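Local coordinates for Tlr1174 protein (Synechococcus elongatus, PDB 2OZT) that catalyses the dehydration of SHCHC to 2-succinylbenzoate, a step of phylloquinone biosynthesis, as a metal-dependent monomeric enzyme of the mandelate racemase/muconate lactonizing family, at residues A182-H187 and V214-A219; K191-E196 and P292-G297. One frame throughout, in Å; residues are numbered along the deposited sequence.

Both contacts belong to the enolase-type barrel. Contact 1 is partly buried, with L184 inside, and lies on the periphery, about 24 Å from the chain centre to its own centre, where the end of helix 174-187 meets the turn leading into strand 218-220. Contact 2 is a surface contact, although nearer the chain centre, about 12 Å away; E193 and H294 also meet directly, without a hydrogen bond, and both converge on a phosphate ion. Strands 192-196 and 218-220 are parallel neighbours and couple the two contacts, with A219 N 2.9 Å from V195 O. Contact 1 combines one direct hydrogen bond between side chains with one looser carbon-to-hydroxyl contact, whereas contact 2 gathers round an anion.

Contact 1 (A182-H187 and V214-A219)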
# COMPACT_ATOMS: atom_id res chain seq x y z
N ALA A 182 9.54 19.83 -15.76
CA ALA A 182 9.54 21.17 -16.43
C ALA A 182 8.24 21.32 -17.22
O ALA A 182 7.59 22.38 -17.16
CB ALA A 182 10.73 21.32 -17.31
N TRP A 183 7.82 20.25 -17.91
CA TRP A 183 6.53 20.26 -18.61
C TRP A 183 5.38 20.48 -17.65
O TRP A 183 4.45 21.26 -17.92
CB TRP A 183 6.31 18.94 -19.36
CG TRP A 183 5.10 18.96 -20.27
CD1 TRP A 183 5.10 19.25 -21.60
CD2 TRP A 183 3.74 18.63 -19.93
NE1 TRP A 183 3.83 19.12 -22.12
CE2 TRP A 183 2.97 18.76 -21.11
CE3 TRP A 183 3.10 18.25 -18.75
CZ2 TRP A 183 1.60 18.55 -21.14
CZ3 TRP A 183 1.72 18.02 -18.78
CH2 TRP A 183 0.98 18.16 -19.98
N LEU A 184 5.42 19.81 -16.50
CA LEU A 184 4.33 19.92 -15.54
C LEU A 184 4.25 21.33 -14.95
O LEU A 184 3.16 21.83 -14.65
CB LEU A 184 4.45 18.87 -14.43
CG LEU A 184 4.08 17.44 -14.84
CD1 LEU A 184 4.60 16.44 -13.81
CD2 LEU A 184 2.55 17.24 -14.99
N ASP A 185 5.40 21.96 -14.78
CA ASP A 185 5.41 23.36 -14.34
C ASP A 185 4.69 24.27 -15.36
O ASP A 185 3.92 25.15 -14.98
CB ASP A 185 6.83 23.84 -14.08
CG ASP A 185 6.85 25.22 -13.50
OD1 ASP A 185 6.38 25.38 -12.35
OD2 ASP A 185 7.31 26.15 -14.21
N ARG A 186 4.93 24.04 -16.64
CA ARG A 186 4.29 24.84 -17.68
C ARG A 186 2.81 24.51 -17.93
O ARG A 186 2.01 25.41 -18.24
CB ARG A 186 5.03 24.70 -19.01
CG ARG A 186 6.52 25.01 -18.97
CD ARG A 186 7.13 25.10 -20.37
NE ARG A 186 7.09 23.82 -21.08
CZ ARG A 186 8.09 22.94 -21.09
NH1 ARG A 186 9.21 23.19 -20.43
NH2 ARG A 186 7.96 21.81 -21.76
N HIS A 187 2.45 23.23 -17.83
CA HIS A 187 1.18 22.72 -18.37
C HIS A 187 0.31 21.99 -17.35
O HIS A 187 -0.82 21.56 -17.65
CB HIS A 187 1.47 21.76 -19.53
CG HIS A 187 2.21 22.40 -20.66
ND1 HIS A 187 1.65 23.39 -21.44
CD2 HIS A 187 3.46 22.21 -21.13
CE1 HIS A 187 2.54 23.78 -22.34
NE2 HIS A 187 3.64 23.08 -22.18
N VAL A 214 11.52 21.02 -7.62
CA VAL A 214 10.44 21.15 -8.60
C VAL A 214 9.12 21.58 -7.99
O VAL A 214 8.91 21.38 -6.79
CB VAL A 214 10.24 19.85 -9.42
CG1 VAL A 214 11.55 19.39 -10.04
CG2 VAL A 214 9.70 18.70 -8.51
N THR A 215 8.20 22.08 -8.81
CA THR A 215 6.97 22.68 -8.34
C THR A 215 5.82 21.69 -8.12
O THR A 215 4.82 22.05 -7.51
CB THR A 215 6.52 23.83 -9.26
OG1 THR A 215 6.44 23.37 -10.62
CG2 THR A 215 7.57 24.94 -9.20
N THR A 216 5.96 20.47 -8.63
CA THR A 216 4.94 19.43 -8.47
C THR A 216 5.38 18.49 -7.36
O THR A 216 6.54 18.10 -7.33
CB THR A 216 4.81 18.61 -9.77
OG1 THR A 216 4.48 19.50 -10.86
CG2 THR A 216 3.72 17.55 -9.67
N ALA A 217 4.45 18.12 -6.47
CA ALA A 217 4.76 17.20 -5.39
C ALA A 217 5.17 15.82 -5.88
O ALA A 217 4.71 15.35 -6.91
CB ALA A 217 3.58 17.06 -4.40
N ILE A 218 6.02 15.17 -5.12
CA ILE A 218 6.48 13.83 -5.45
C ILE A 218 6.11 12.89 -4.30
O ILE A 218 6.16 13.29 -3.12
CB ILE A 218 8.02 13.81 -5.70
CG1 ILE A 218 8.34 14.80 -6.82
CG2 ILE A 218 8.51 12.42 -6.05
CD1 ILE A 218 9.84 14.83 -7.16
N ALA A 219 5.71 11.68 -4.65
CA ALA A 219 5.42 10.65 -3.65
C ALA A 219 6.40 9.50 -3.77
O ALA A 219 6.71 9.03 -4.86
CB ALA A 219 4.02 10.12 -3.87
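D185 OD1 accepts a hydrogen bond from T215 OG1 at 2.7 Å, joining the end of helix 174-187 to the loop that runs from helix 204-213 into strand 218-220 of the TIM-type barrel. The donor approaches the anti side of the carboxylate oxygen, lying 23° out of the carboxylate plane, and the two side chains cross at about a right angle. Their torsions account for this meeting. D185 has CG anti to the backbone N (chi1 -174°), while T215 OG1 sits between its own backbone N and carbonyl carbon (chi1 54°). The same oxygen is also touched by a methyl group, T215 CG2 lying 3.4 Å from D185 OD1, so the threonine presents both branches to it. Both residues are exposed, so the bond lies at the solvent side of this contact.

Next to it the contact turns inward through L184 and T216. L184 is buried, and beyond T216 it packs on L151 of helix 144-157 and on V195 of strand 192-196. T216 in turn touches I192 and F181, so its neighbourhood is the layer between helix and sheet. The T216 side chain is about 10 Å from that of the magnesium ligand E196, and this junction, at the entry to strand 218-220, lies at the opposite strand end from that ligand. The total buried area is modest, 157 Å², in keeping with so few touching residues. Across the inner pair the closest atoms are L184 CB and T216 OG1, 3.6 Å apart, a hydroxyl oxygen against a methylene carbon.

Contact 2 (K191-E196 and P292-G297); sequences KIEYVE and PCHALG. With PO4 (phosphate ion), chain B.
In the modified TIM barrel of the enolase superfamily, strand 192-196 starts beside a phosphate site that it shares with loop 292-297, the loop after helix 277-290. E193 and H294 approach the ion from different segments, their CA atoms 10.1 Å apart. E193 OE2 comes within 3.4 Å of H294 ND1, but at a poor angle for a hydrogen bond. Instead, H294 ND1 points its N-H at phosphate O4 over 2.9 Å, and an N-H...O angle of 172° makes the bond nearly straight; O4 lies at the ring edge, near its plane. NE2 of the same ring is bonded to the carbonyl oxygen of Q266, which fixes the imidazole's rotation and is consistent with a protonated, positively charged ring.

E193 reaches in with CG anti to the backbone N (chi1 -170°) and an extended chain, which brings OE2 within 2.5 Å of phosphate O2. Its other oxygen, OE1, forms a salt bridge with R165, and this arginine also binds the phosphate, as does T134. With an alanine here the carboxylate is gone, and R165 would probably lose its salt-bridge mate while a gap opens beside phosphate O2. The ion probably came from the crystallisation liquor. E196, a magnesium ligand, stands at the far end of the same strand. The loop adds a backbone grip: A295 N donates to phosphate O1 over 2.8 Å at an angle of 154°, with A295 CB 3.3 Å from that same O1.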
# COMPACT_ATOMS: atom_id res chain seq x y z
N LYS A 191 -5.38 19.99 -10.73
CA LYS A 191 -5.81 18.59 -10.67
C LYS A 191 -4.65 17.61 -10.41
O LYS A 191 -4.90 16.53 -9.89
CB LYS A 191 -6.61 18.17 -11.93
CG LYS A 191 -7.93 18.94 -12.16
CD LYS A 191 -8.63 18.49 -13.46
CE LYS A 191 -9.99 19.25 -13.64
NZ LYS A 191 -10.39 19.42 -15.09
N ILE A 192 -3.41 17.98 -10.74
CA ILE A 192 -2.22 17.09 -10.43
C ILE A 192 -1.80 17.03 -8.95
O ILE A 192 -1.27 17.99 -8.40
CB ILE A 192 -0.99 17.41 -11.32
CG1 ILE A 192 -1.34 17.28 -12.82
CG2 ILE A 192 0.16 16.49 -11.02
CD1 ILE A 192 -1.44 15.85 -13.35
N GLU A 193 -1.98 15.89 -8.31
CA GLU A 193 -1.71 15.81 -6.89
C GLU A 193 -0.23 15.54 -6.60
O GLU A 193 0.39 16.17 -5.74
CB GLU A 193 -2.57 14.71 -6.30
CG GLU A 193 -2.55 14.67 -4.78
CD GLU A 193 -3.46 13.61 -4.19
OE1 GLU A 193 -3.97 12.75 -4.94
OE2 GLU A 193 -3.70 13.66 -2.97
N TYR A 194 0.33 14.56 -7.30
CA TYR A 194 1.75 14.28 -7.22
C TYR A 194 2.17 13.37 -8.34
O TYR A 194 1.32 12.75 -9.03
CB TYR A 194 2.13 13.64 -5.87
CG TYR A 194 1.35 12.42 -5.36
CD1 TYR A 194 0.52 12.55 -4.24
CD2 TYR A 194 1.47 11.16 -5.94
CE1 TYR A 194 -0.15 11.44 -3.68
CE2 TYR A 194 0.77 10.03 -5.39
CZ TYR A 194 -0.02 10.21 -4.29
OH TYR A 194 -0.65 9.09 -3.79
N VAL A 195 3.50 13.31 -8.55
CA VAL A 195 4.14 12.30 -9.36
C VAL A 195 4.70 11.24 -8.39
O VAL A 195 5.46 11.57 -7.49
CB VAL A 195 5.26 12.89 -10.28
CG1 VAL A 195 5.94 11.77 -11.02
CG2 VAL A 195 4.70 13.94 -11.26
N GLU A 196 4.33 10.00 -8.62
CA GLU A 196 4.72 8.91 -7.74
C GLU A 196 5.95 8.18 -8.27
O GLU A 196 5.96 7.78 -9.45
CB GLU A 196 3.56 7.93 -7.58
CG GLU A 196 3.79 6.84 -6.54
CD GLU A 196 2.51 6.06 -6.33
OE1 GLU A 196 1.49 6.42 -6.92
OE2 GLU A 196 2.53 5.10 -5.53
N PRO A 292 -7.49 8.78 7.49
CA PRO A 292 -6.78 9.23 6.29
C PRO A 292 -7.44 10.46 5.64
O PRO A 292 -8.66 10.61 5.68
CB PRO A 292 -6.84 8.00 5.36
CG PRO A 292 -8.01 7.20 5.86
CD PRO A 292 -8.02 7.43 7.36
N CYS A 293 -6.61 11.28 5.01
CA CYS A 293 -7.08 12.48 4.34
C CYS A 293 -6.85 12.49 2.84
O CYS A 293 -7.01 13.52 2.17
CB CYS A 293 -6.42 13.74 4.93
SG CYS A 293 -4.66 13.77 4.78
N HIS A 294 -6.45 11.34 2.31
CA HIS A 294 -6.31 11.16 0.85
C HIS A 294 -6.92 9.85 0.45
O HIS A 294 -6.94 8.88 1.25
CB HIS A 294 -4.84 11.17 0.45
CG HIS A 294 -4.15 12.44 0.82
ND1 HIS A 294 -4.51 13.66 0.29
CD2 HIS A 294 -3.12 12.69 1.69
CE1 HIS A 294 -3.73 14.61 0.80
NE2 HIS A 294 -2.90 14.06 1.66
N ALA A 295 -7.42 9.79 -0.79
CA ALA A 295 -8.05 8.58 -1.32
C ALA A 295 -7.09 7.41 -1.18
O ALA A 295 -5.89 7.54 -1.48
CB ALA A 295 -8.37 8.77 -2.82
N LEU A 296 -7.62 6.28 -0.73
CA LEU A 296 -6.79 5.10 -0.48
C LEU A 296 -6.41 4.36 -1.73
O LEU A 296 -7.23 4.24 -2.68
CB LEU A 296 -7.55 4.07 0.39
CG LEU A 296 -8.15 4.53 1.71
CD1 LEU A 296 -8.84 3.36 2.41
CD2 LEU A 296 -7.04 5.15 2.62
N GLY A 297 -5.19 3.82 -1.74
CA GLY A 297 -4.75 3.05 -2.91
C GLY A 297 -5.22 1.61 -2.81
O GLY A 297 -4.40 0.67 -2.90
P PO4 B . -6.92 13.03 -2.40
O1 PO4 B . -8.03 12.04 -2.26
O2 PO4 B . -5.66 12.24 -2.36
O3 PO4 B . -7.07 13.71 -3.76
O4 PO4 B . -6.75 14.18 -1.42